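Local coordinates for protein homoserine kinase (Cytophaga hutchinsonii, PDB 4P52) that probably catalyses the ATP-dependent phosphorylation of L-homoserine to O-phospho-L-homoserine, a step on the pathway to threonine, as a GHMP-family kinase, at residues R246-H251 / F289-S294; A256-V259 / F264-V267. One frame throughout, in Å; residues are numbered along the deposited sequence.

Contact 1. Residues R246-H251 / F289-S294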
ATOM      1  N   ARG A 246      -8.980   2.848  10.400  1.00 50.86           N
ATOM      2  CA  ARG A 246      -8.400   1.575  10.791  1.00 49.67           C
ATOM      3  C   ARG A 246      -6.996   1.396  10.221  1.00 42.59           C
ATOM      4  O   ARG A 246      -6.154   0.792  10.865  1.00 43.27           O
ATOM      5  CB  ARG A 246      -9.317   0.425  10.380  1.00 56.01           C
ATOM      6  CG  ARG A 246     -10.365   0.013  11.417  1.00 58.47           C
ATOM      7  CD  ARG A 246     -11.343  -0.984  10.801  1.00 62.72           C
ATOM      8  NE  ARG A 246     -11.447  -0.746   9.354  1.00 67.57           N
ATOM      9  CZ  ARG A 246     -12.507  -1.013   8.598  1.00 66.17           C
ATOM     10  NH1 ARG A 246     -13.592  -1.533   9.149  1.00 70.00           N
ATOM     11  NH2 ARG A 246     -12.479  -0.747   7.290  1.00 61.28           N
ATOM     12  N   SER A 247      -6.753   1.944   9.035  1.00 38.52           N
ATOM     13  CA  SER A 247      -5.452   1.879   8.380  1.00 38.87           C
ATOM     14  C   SER A 247      -4.365   2.785   8.949  1.00 40.02           C
ATOM     15  O   SER A 247      -3.176   2.581   8.669  1.00 38.11           O
ATOM     16  CB  SER A 247      -5.590   2.177   6.897  1.00 39.63           C
ATOM     17  OG  SER A 247      -6.276   1.097   6.308  1.00 42.44           O
HETATM   18  N   MSE A 248      -4.742   3.773   9.750  1.00 40.31           N
HETATM   19  CA  MSE A 248      -3.745   4.657  10.311  1.00 40.25           C
HETATM   20  C   MSE A 248      -3.180   4.147  11.599  1.00 39.98           C
HETATM   21  O   MSE A 248      -3.347   4.776  12.643  1.00 43.31           O
HETATM   22  CB  MSE A 248      -4.418   5.961  10.537  1.00 43.54           C
HETATM   23  CG  MSE A 248      -4.297   6.694   9.226  1.00 52.51           C
HETATM   24 SE   MSE A 248      -5.304   8.342   9.552  1.00 67.12          SE
HETATM   25  CE  MSE A 248      -3.773   9.323  10.357  1.00 59.93           C
ATOM     26  N   GLN A 249      -2.522   2.995  11.526  1.00 38.23           N
ATOM     27  CA  GLN A 249      -1.797   2.387  12.639  1.00 38.70           C
ATOM     28  C   GLN A 249      -0.361   2.285  12.178  1.00 38.17           C
ATOM     29  O   GLN A 249      -0.085   1.819  11.058  1.00 40.74           O
ATOM     30  CB  GLN A 249      -2.298   0.972  12.972  1.00 41.46           C
ATOM     31  CG  GLN A 249      -3.773   0.782  13.280  1.00 49.51           C
ATOM     32  CD  GLN A 249      -4.314   1.809  14.264  1.00 60.23           C
ATOM     33  OE1 GLN A 249      -3.642   2.181  15.231  1.00 62.97           O
ATOM     34  NE2 GLN A 249      -5.537   2.283  14.016  1.00 63.88           N
ATOM     35  N   ASP A 250       0.564   2.729  13.018  1.00 35.26           N
ATOM     36  CA  ASP A 250       1.964   2.632  12.684  1.00 33.28           C
ATOM     37  C   ASP A 250       2.614   1.823  13.768  1.00 32.81           C
ATOM     38  O   ASP A 250       2.693   2.257  14.900  1.00 32.48           O
ATOM     39  CB  ASP A 250       2.574   4.025  12.562  1.00 33.73           C
ATOM     40  CG  ASP A 250       4.094   4.000  12.349  1.00 37.16           C
ATOM     41  OD1 ASP A 250       4.701   2.907  12.096  1.00 38.49           O
ATOM     42  OD2 ASP A 250       4.682   5.103  12.451  1.00 35.83           O
ATOM     43  N   HIS A 251       3.075   0.634  13.427  1.00 36.41           N
ATOM     44  CA  HIS A 251       3.636  -0.243  14.451  1.00 41.25           C
ATOM     45  C   HIS A 251       5.171  -0.258  14.506  1.00 34.22           C
ATOM     46  O   HIS A 251       5.761  -0.965  15.313  1.00 34.93           O
ATOM     47  CB  HIS A 251       3.045  -1.655  14.310  1.00 57.69           C
ATOM     48  CG  HIS A 251       1.611  -1.740  14.730  1.00 81.87           C
ATOM     49  ND1 HIS A 251       1.118  -1.060  15.832  1.00 86.04           N
ATOM     50  CD2 HIS A 251       0.563  -2.412  14.198  1.00 92.21           C
ATOM     51  CE1 HIS A 251      -0.173  -1.309  15.959  1.00 90.03           C
ATOM     52  NE2 HIS A 251      -0.534  -2.127  14.983  1.00103.44           N
ATOM     53  N   PHE A 289      -0.099  15.402  13.750  1.00 22.68           N
ATOM     54  CA  PHE A 289      -1.265  15.747  12.938  1.00 23.25           C
ATOM     55  C   PHE A 289      -2.389  14.779  13.233  1.00 24.02           C
ATOM     56  O   PHE A 289      -2.151  13.617  13.632  1.00 25.28           O
ATOM     57  CB  PHE A 289      -0.945  15.733  11.435  1.00 21.33           C
ATOM     58  CG  PHE A 289      -0.826  14.354  10.878  1.00 20.00           C
ATOM     59  CD1 PHE A 289       0.320  13.594  11.108  1.00 19.52           C
ATOM     60  CD2 PHE A 289      -1.872  13.798  10.157  1.00 19.85           C
ATOM     61  CE1 PHE A 289       0.410  12.289  10.625  1.00 20.18           C
ATOM     62  CE2 PHE A 289      -1.791  12.491   9.672  1.00 20.36           C
ATOM     63  CZ  PHE A 289      -0.655  11.733   9.913  1.00 20.35           C
ATOM     64  N   ALA A 290      -3.607  15.248  13.004  1.00 22.50           N
ATOM     65  CA  ALA A 290      -4.763  14.375  13.125  1.00 23.34           C
ATOM     66  C   ALA A 290      -5.620  14.578  11.884  1.00 24.60           C
ATOM     67  O   ALA A 290      -5.600  15.672  11.284  1.00 24.02           O
ATOM     68  CB  ALA A 290      -5.550  14.678  14.397  1.00 22.06           C
ATOM     69  N   LEU A 291      -6.346  13.532  11.479  1.00 24.85           N
ATOM     70  CA  LEU A 291      -7.250  13.675  10.368  1.00 25.76           C
ATOM     71  C   LEU A 291      -8.655  13.587  10.901  1.00 25.63           C
ATOM     72  O   LEU A 291      -8.911  12.857  11.866  1.00 26.24           O
ATOM     73  CB  LEU A 291      -6.962  12.631   9.279  1.00 29.94           C
ATOM     74  CG  LEU A 291      -5.567  12.677   8.600  1.00 30.44           C
ATOM     75  CD1 LEU A 291      -5.454  11.565   7.578  1.00 31.33           C
ATOM     76  CD2 LEU A 291      -5.290  13.996   7.907  1.00 28.76           C
ATOM     77  N   SER A 292      -9.555  14.382  10.319  1.00 25.08           N
ATOM     78  CA  SER A 292     -10.975  14.281  10.634  1.00 26.59           C
ATOM     79  C   SER A 292     -11.795  14.619   9.386  1.00 28.15           C
ATOM     80  O   SER A 292     -11.218  14.940   8.341  1.00 27.58           O
ATOM     81  CB  SER A 292     -11.359  15.191  11.793  1.00 26.31           C
ATOM     82  OG  SER A 292     -10.947  16.528  11.520  1.00 27.07           O
ATOM     83  N   THR A 293     -13.124  14.576   9.511  1.00 28.88           N
ATOM     84  CA  THR A 293     -13.985  14.757   8.347  1.00 31.18           C
ATOM     85  C   THR A 293     -14.845  16.029   8.334  1.00 32.11           C
ATOM     86  O   THR A 293     -15.761  16.139   7.534  1.00 32.52           O
ATOM     87  CB  THR A 293     -14.865  13.518   8.097  1.00 33.25           C
ATOM     88  OG1 THR A 293     -15.710  13.301   9.228  1.00 34.87           O
ATOM     89  CG2 THR A 293     -14.007  12.306   7.936  1.00 33.45           C
ATOM     90  N   SER A 294     -14.538  16.993   9.193  1.00 32.17           N
ATOM     91  CA  SER A 294     -15.185  18.312   9.132  1.00 33.19           C
ATOM     92  C   SER A 294     -14.360  19.361   9.870  1.00 34.10           C
ATOM     93  O   SER A 294     -13.556  19.024  10.739  1.00 33.88           O
ATOM     94  CB  SER A 294     -16.584  18.273   9.737  1.00 32.84           C
ATOM     95  OG  SER A 294     -16.517  18.078  11.131  1.00 32.45           O
TER
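Met248, a selenomethionine in this crystal, reaches from an inverse gamma turn centred on itself to Phe289 and Leu291 on strand 288-292 of the four-stranded antiparallel sheet; both segments belong to the GHMP kinase C-terminal family region. The turn takes over from the last residue of helix 241-247, Met248 being the first to leave helical backbone angles; its backbone bond, from Gln249 N to Ser247 O, is weak at 3.0 Å. The contact illustrates how side chains alone can join a helix exit to a sheet, for Met248 CA stays 9.7 Å from Leu291 CA.

The contact itself is wholly apolar and buried. Met248 and Phe289 approach from opposite directions, the methyl CE of Met248 meeting CE2 of Phe289 at 3.8 Å, whereas Met248 and Leu291 cross at about a right angle. Extended through chi2, the selenomethionine bends at chi3 (86°), and this last turn brings CE to the Phe289 ring while SE stays beside the leucine. Leu291 CG also sits at the edge of that ring, in its plane, making one apolar patch of the two strand residues.

Beside this patch, Asp250 OD2 caps Glu254 N, and its OD1 accepts a hydrogen bond from Gln225 NE2. Ala290 and Ser292 alternate with the contact residues and pack on helix 295-310, which covers that face of the sheet. Leu291 CD1 touches the last two atoms of the bent chain, 3.8 Å from Met248 SE and 3.9 Å from Met248 CE.

Contact 2. Residues A256-V259 / F264-V267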
ATOM      1  N   ALA A 256       8.896   3.852  18.053  1.00 24.94           N
ATOM      2  CA  ALA A 256      10.306   4.202  18.242  1.00 24.25           C
ATOM      3  C   ALA A 256      10.537   5.698  18.502  1.00 24.61           C
ATOM      4  O   ALA A 256      11.296   6.044  19.404  1.00 25.79           O
ATOM      5  CB  ALA A 256      11.159   3.706  17.075  1.00 23.44           C
ATOM      6  N   ARG A 257       9.889   6.575  17.734  1.00 23.39           N
ATOM      7  CA  ARG A 257      10.105   8.018  17.848  1.00 24.08           C
ATOM      8  C   ARG A 257       9.326   8.732  18.943  1.00 24.77           C
ATOM      9  O   ARG A 257       9.718   9.791  19.413  1.00 25.16           O
ATOM     10  CB  ARG A 257       9.747   8.693  16.553  1.00 24.50           C
ATOM     11  CG  ARG A 257      10.816   8.540  15.524  1.00 26.17           C
ATOM     12  CD  ARG A 257      10.408   9.255  14.262  1.00 26.32           C
ATOM     13  NE  ARG A 257      11.561   9.315  13.383  1.00 27.82           N
ATOM     14  CZ  ARG A 257      11.505   9.575  12.091  1.00 28.24           C
ATOM     15  NH1 ARG A 257      10.336   9.797  11.488  1.00 28.81           N
ATOM     16  NH2 ARG A 257      12.629   9.602  11.413  1.00 28.98           N
ATOM     17  N   SER A 258       8.214   8.162  19.351  1.00 25.27           N
ATOM     18  CA  SER A 258       7.326   8.875  20.243  1.00 25.57           C
ATOM     19  C   SER A 258       7.990   9.163  21.605  1.00 26.64           C
ATOM     20  O   SER A 258       7.596  10.114  22.264  1.00 29.60           O
ATOM     21  CB  SER A 258       6.026   8.099  20.422  1.00 24.77           C
ATOM     22  OG  SER A 258       6.271   7.008  21.288  1.00 26.33           O
ATOM     23  N   VAL A 259       8.974   8.363  22.022  1.00 24.49           N
ATOM     24  CA  VAL A 259       9.721   8.667  23.230  1.00 26.11           C
ATOM     25  C   VAL A 259      10.429  10.021  23.181  1.00 28.51           C
ATOM     26  O   VAL A 259      10.687  10.611  24.246  1.00 31.62           O
ATOM     27  CB  VAL A 259      10.774   7.592  23.600  1.00 27.37           C
ATOM     28  CG1 VAL A 259      10.099   6.257  23.878  1.00 28.52           C
ATOM     29  CG2 VAL A 259      11.865   7.461  22.533  1.00 25.45           C
ATOM     30  N   PHE A 264       3.528  12.974  23.919  1.00 28.45           N
ATOM     31  CA  PHE A 264       2.980  12.414  22.715  1.00 27.47           C
ATOM     32  C   PHE A 264       1.765  11.544  23.012  1.00 29.06           C
ATOM     33  O   PHE A 264       0.715  11.686  22.370  1.00 28.74           O
ATOM     34  CB  PHE A 264       4.008  11.575  21.965  1.00 26.45           C
ATOM     35  CG  PHE A 264       3.433  10.900  20.753  1.00 24.93           C
ATOM     36  CD1 PHE A 264       3.218  11.614  19.589  1.00 24.00           C
ATOM     37  CD2 PHE A 264       3.031   9.579  20.800  1.00 26.10           C
ATOM     38  CE1 PHE A 264       2.645  11.026  18.476  1.00 23.24           C
ATOM     39  CE2 PHE A 264       2.464   8.966  19.681  1.00 25.63           C
ATOM     40  CZ  PHE A 264       2.282   9.703  18.516  1.00 24.49           C
ATOM     41  N   ASP A 265       1.915  10.623  23.955  1.00 29.62           N
ATOM     42  CA  ASP A 265       0.845   9.688  24.229  1.00 32.18           C
ATOM     43  C   ASP A 265      -0.446  10.372  24.668  1.00 32.17           C
ATOM     44  O   ASP A 265      -1.534  10.009  24.192  1.00 31.95           O
ATOM     45  CB  ASP A 265       1.295   8.653  25.238  1.00 38.05           C
ATOM     46  CG  ASP A 265       2.444   7.803  24.718  1.00 46.98           C
ATOM     47  OD1 ASP A 265       2.609   7.685  23.468  1.00 50.69           O
ATOM     48  OD2 ASP A 265       3.190   7.248  25.562  1.00 50.11           O
ATOM     49  N   ASP A 266      -0.331  11.378  25.536  1.00 32.47           N
ATOM     50  CA  ASP A 266      -1.497  12.135  25.981  1.00 34.51           C
ATOM     51  C   ASP A 266      -2.123  12.944  24.864  1.00 31.60           C
ATOM     52  O   ASP A 266      -3.351  13.059  24.788  1.00 31.49           O
ATOM     53  CB  ASP A 266      -1.138  13.079  27.109  1.00 41.47           C
ATOM     54  CG  ASP A 266      -0.737  12.350  28.369  1.00 52.58           C
ATOM     55  OD1 ASP A 266      -1.337  11.281  28.675  1.00 53.13           O
ATOM     56  OD2 ASP A 266       0.189  12.858  29.047  1.00 58.66           O
ATOM     57  N   VAL A 267      -1.278  13.514  24.007  1.00 28.61           N
ATOM     58  CA  VAL A 267      -1.764  14.350  22.931  1.00 26.19           C
ATOM     59  C   VAL A 267      -2.513  13.475  21.927  1.00 26.01           C
ATOM     60  O   VAL A 267      -3.579  13.860  21.450  1.00 25.33           O
ATOM     61  CB  VAL A 267      -0.634  15.145  22.261  1.00 24.43           C
ATOM     62  CG1 VAL A 267      -1.132  15.818  21.006  1.00 23.56           C
ATOM     63  CG2 VAL A 267      -0.077  16.190  23.211  1.00 24.91           C
TER
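Ser258 sets its CB against the ring of Phe264, and nearly all the close packing between the two segments gathers there. The serine carbon lies 3.4 Å from Phe264 CD2 and 3.7 Å from Phe264 CE2, and thus comes obliquely to the CD2-CE2 side of the ring. What touches is the carbon of a polar residue; its hydroxyl stays further off, Ser258 OG being 4.2 Å from Phe264 CD2. The backbone contributes as well, for Ser258 O comes within 3.9 Å of Phe264 CB. With CG opposite the backbone N (chi1 176°), the phenylalanine swings its ring out from the first turn of its helix to lie beside the serine.

This is a helix-loop-helix connection, in which helix 253-257 gives way to a short connection, after which helix 264-273 begins. The ring is buried, and it packs further on Ile281 and Ile288 of the antiparallel sheet, so that it is shared between the connection and the strands; Val267, about one turn on, is buried against Ile288, Met305 and Phe309. Replacing Phe264 with an alanine would probably open a gap between Ser258 and these two strand isoleucines, and leave the serine CB without its apolar neighbour.

The other side is loose and faces solvent. Val259, exposed, directs its CB away from helix 264-273. Asp265, also exposed, grazes the contact with its carboxylate, whose OD1 remains 4.3 Å from Ser258 OG, too far for a hydrogen bond.

In the fold
Coming from the N terminus, the first segment of contact 1 begins in the last residues of helix 241-247 and carries the chain toward helix 253-257. Contact 2 closes first, bringing 256-259 to 264-267 with four residues between the segments. The chain then passes through strand 278-281 into strand 288-292, where contact 1 closes a much longer loop, with 37 residues between its segments, one that contains contact 2 entirely. The two contacts do not touch: their centres lie 15 Å apart and their nearest atoms about 6 Å. The local closure thus joins consecutive helices, while the longer one ties the preceding helix exit to the sheet.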